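Side-chain contact in Iron(3+)-hydroxamate-binding protein FhuD (Bacillus subtilis subsp. subtilis, PDB 3G9Q), which binds iron(3+)-hydroxamate complexes such as ferrichrome and passes them to the membrane-bound permease of the FhuCBGD ABC transporter: residues D22-Y27 against I105-E110. Sequence-based numbering, arbitrary orientation.
Sequences DGYYGY and IEQLKE
The ring of Y27 reaches across to the first turn of helix 106-115 and lies against Q107 and L108, which it meets in two different ways. CG of Q107 sits over one face of the ring, 4.2 Å from CZ of Y27, while the backbone of L108 comes up to the ring edge, its CA 3.8 Å from CD2 of Y27. CB of L108 lies at the same edge, in the ring plane, 3.9 Å from CD2 of Y27. The L108 side chain also packs on A121 and W124 of helix 118-143. Y24, three residues earlier than Y27, approaches Q107 with the far end of its ring. CG of Q107 touches both rings, 3.9 Å from CE1 of Y24. A chi1 of -174°, with CG anti to the backbone N, brings CG of Q107 to the rings; the bend at chi2 then turns the amide end toward Y24. The Q107 side chain crosses both tyrosines at about a right angle. In the two-lobed fold of class III periplasmic binding proteins, its lobes joined by a long helix, both segments belong to the N-terminal lobe: helix 25-31 follows the first strand, 17-19, of its parallel sheet, and helix 106-115 follows 94-97, one of the two edge strands of that sheet. Replacing Y27 by an alanine would probably take away the ring face against CG of Q107 and the ring edge against CA and CB of L108, opening a gap between the two helices. The hydroxyl of Y24 is hydrogen-bonded to NE1 of W78, and its ring also meets F111 edge-to-face. Within 22-27, CE1 of Y27 lies in the plane of the Y24 ring, at its edge.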
loop_
_atom_site.group_PDB
_atom_site.type_symbol
_atom_site.label_atom_id
_atom_site.label_comp_id
_atom_site.label_asym_id
_atom_site.label_seq_id
_atom_site.Cartn_x
_atom_site.Cartn_y
_atom_site.Cartn_z
ATOM N N ASP A 22 -4.571 11.139 1.781
ATOM C CA ASP A 22 -4.858 10.123 0.755
ATOM C C ASP A 22 -4.810 8.673 1.235
ATOM O O ASP A 22 -5.697 7.883 0.924
ATOM C CB ASP A 22 -3.882 10.281 -0.413
ATOM C CG ASP A 22 -2.492 10.660 0.052
ATOM O OD1 ASP A 22 -2.357 11.768 0.615
ATOM O OD2 ASP A 22 -1.545 9.869 -0.139
ATOM N N GLY A 23 -3.764 8.336 1.986
ATOM C CA GLY A 23 -3.586 6.981 2.477
ATOM C C GLY A 23 -4.634 6.391 3.407
ATOM O O GLY A 23 -4.525 5.213 3.771
ATOM N N TYR A 24 -5.637 7.178 3.798
ATOM C CA TYR A 24 -6.688 6.685 4.688
ATOM C C TYR A 24 -8.063 6.570 4.028
ATOM O O TYR A 24 -8.972 5.949 4.591
ATOM C CB TYR A 24 -6.792 7.560 5.951
ATOM C CG TYR A 24 -5.540 7.530 6.804
ATOM C CD1 TYR A 24 -4.796 6.346 6.932
ATOM C CD2 TYR A 24 -5.089 8.666 7.469
ATOM C CE1 TYR A 24 -3.632 6.290 7.690
ATOM C CE2 TYR A 24 -3.931 8.623 8.234
ATOM C CZ TYR A 24 -3.201 7.433 8.340
ATOM O OH TYR A 24 -2.038 7.391 9.077
ATOM N N TYR A 25 -8.217 7.153 2.836
ATOM C CA TYR A 25 -9.495 7.107 2.116
ATOM C C TYR A 25 -10.120 5.711 2.116
ATOM O O TYR A 25 -11.296 5.555 2.461
ATOM C CB TYR A 25 -9.325 7.596 0.670
ATOM C CG TYR A 25 -10.569 7.411 -0.158
ATOM C CD1 TYR A 25 -11.691 8.226 0.025
ATOM C CD2 TYR A 25 -10.662 6.368 -1.052
ATOM C CE1 TYR A 25 -12.884 7.992 -0.667
ATOM C CE2 TYR A 25 -11.826 6.122 -1.741
ATOM C CZ TYR A 25 -12.942 6.930 -1.552
ATOM O OH TYR A 25 -14.097 6.650 -2.267
ATOM N N GLY A 26 -9.330 4.708 1.726
ATOM C CA GLY A 26 -9.816 3.337 1.698
ATOM C C GLY A 26 -10.306 2.789 3.038
ATOM O O GLY A 26 -11.103 1.849 3.067
ATOM N N TYR A 27 -9.824 3.360 4.145
ATOM C CA TYR A 27 -10.231 2.927 5.489
ATOM C C TYR A 27 -11.683 3.288 5.785
ATOM O O TYR A 27 -12.457 2.466 6.274
ATOM C CB TYR A 27 -9.352 3.564 6.586
ATOM C CG TYR A 27 -7.966 2.981 6.703
ATOM C CD1 TYR A 27 -6.938 3.437 5.895
ATOM C CD2 TYR A 27 -7.694 1.946 7.587
ATOM C CE1 TYR A 27 -5.683 2.882 5.955
ATOM C CE2 TYR A 27 -6.435 1.376 7.653
ATOM C CZ TYR A 27 -5.432 1.848 6.836
ATOM O OH TYR A 27 -4.164 1.295 6.876
ATOM N N ILE A 105 -3.609 -2.719 10.724
ATOM C CA ILE A 105 -4.897 -3.343 10.961
ATOM C C ILE A 105 -5.397 -2.664 12.227
ATOM O O ILE A 105 -6.588 -2.698 12.533
ATOM C CB ILE A 105 -4.757 -4.864 11.203
ATOM C CG1 ILE A 105 -4.504 -5.588 9.875
ATOM C CG2 ILE A 105 -6.011 -5.407 11.871
ATOM C CD1 ILE A 105 -3.993 -7.022 10.010
ATOM N N GLU A 106 -4.469 -2.044 12.957
ATOM C CA GLU A 106 -4.797 -1.327 14.188
ATOM C C GLU A 106 -5.388 0.023 13.793
ATOM O O GLU A 106 -6.355 0.490 14.400
ATOM C CB GLU A 106 -3.543 -1.119 15.050
ATOM C CG GLU A 106 -2.708 -2.390 15.309
ATOM C CD GLU A 106 -3.431 -3.497 16.098
ATOM O OE1 GLU A 106 -2.895 -4.635 16.127
ATOM O OE2 GLU A 106 -4.508 -3.235 16.689
ATOM N N GLN A 107 -4.802 0.632 12.760
ATOM C CA GLN A 107 -5.242 1.923 12.227
ATOM C C GLN A 107 -6.698 1.856 11.778
ATOM O O GLN A 107 -7.394 2.871 11.763
ATOM C CB GLN A 107 -4.360 2.322 11.038
ATOM C CG GLN A 107 -4.607 3.717 10.474
ATOM C CD GLN A 107 -4.421 4.809 11.503
ATOM O OE1 GLN A 107 -5.259 5.002 12.372
ATOM N NE2 GLN A 107 -3.313 5.528 11.409
ATOM N N LEU A 108 -7.145 0.656 11.403
ATOM C CA LEU A 108 -8.528 0.428 10.963
ATOM C C LEU A 108 -9.464 0.310 12.165
ATOM O O LEU A 108 -10.640 0.678 12.109
ATOM C CB LEU A 108 -8.625 -0.861 10.135
ATOM C CG LEU A 108 -10.044 -1.383 9.855
ATOM C CD1 LEU A 108 -10.790 -0.401 8.990
ATOM C CD2 LEU A 108 -9.974 -2.734 9.184
ATOM N N LYS A 109 -8.928 -0.221 13.257
ATOM C CA LYS A 109 -9.712 -0.392 14.458
ATOM C C LYS A 109 -9.751 0.928 15.212
ATOM O O LYS A 109 -10.621 1.142 16.040
ATOM C CB LYS A 109 -9.122 -1.526 15.311
ATOM C CG LYS A 109 -8.984 -2.844 14.551
ATOM C CD LYS A 109 -9.482 -4.053 15.342
ATOM C CE LYS A 109 -8.571 -4.416 16.504
ATOM N NZ LYS A 109 -9.143 -5.539 17.316
ATOM N N GLU A 110 -8.807 1.816 14.927
ATOM C CA GLU A 110 -8.793 3.122 15.584
ATOM C C GLU A 110 -9.922 3.941 14.975
ATOM O O GLU A 110 -10.698 4.569 15.689
ATOM C CB GLU A 110 -7.463 3.840 15.341
ATOM C CG GLU A 110 -7.317 5.180 16.060
ATOM C CD GLU A 110 -6.110 5.992 15.573
ATOM O OE1 GLU A 110 -6.158 6.513 14.435
ATOM O OE2 GLU A 110 -5.115 6.108 16.328
#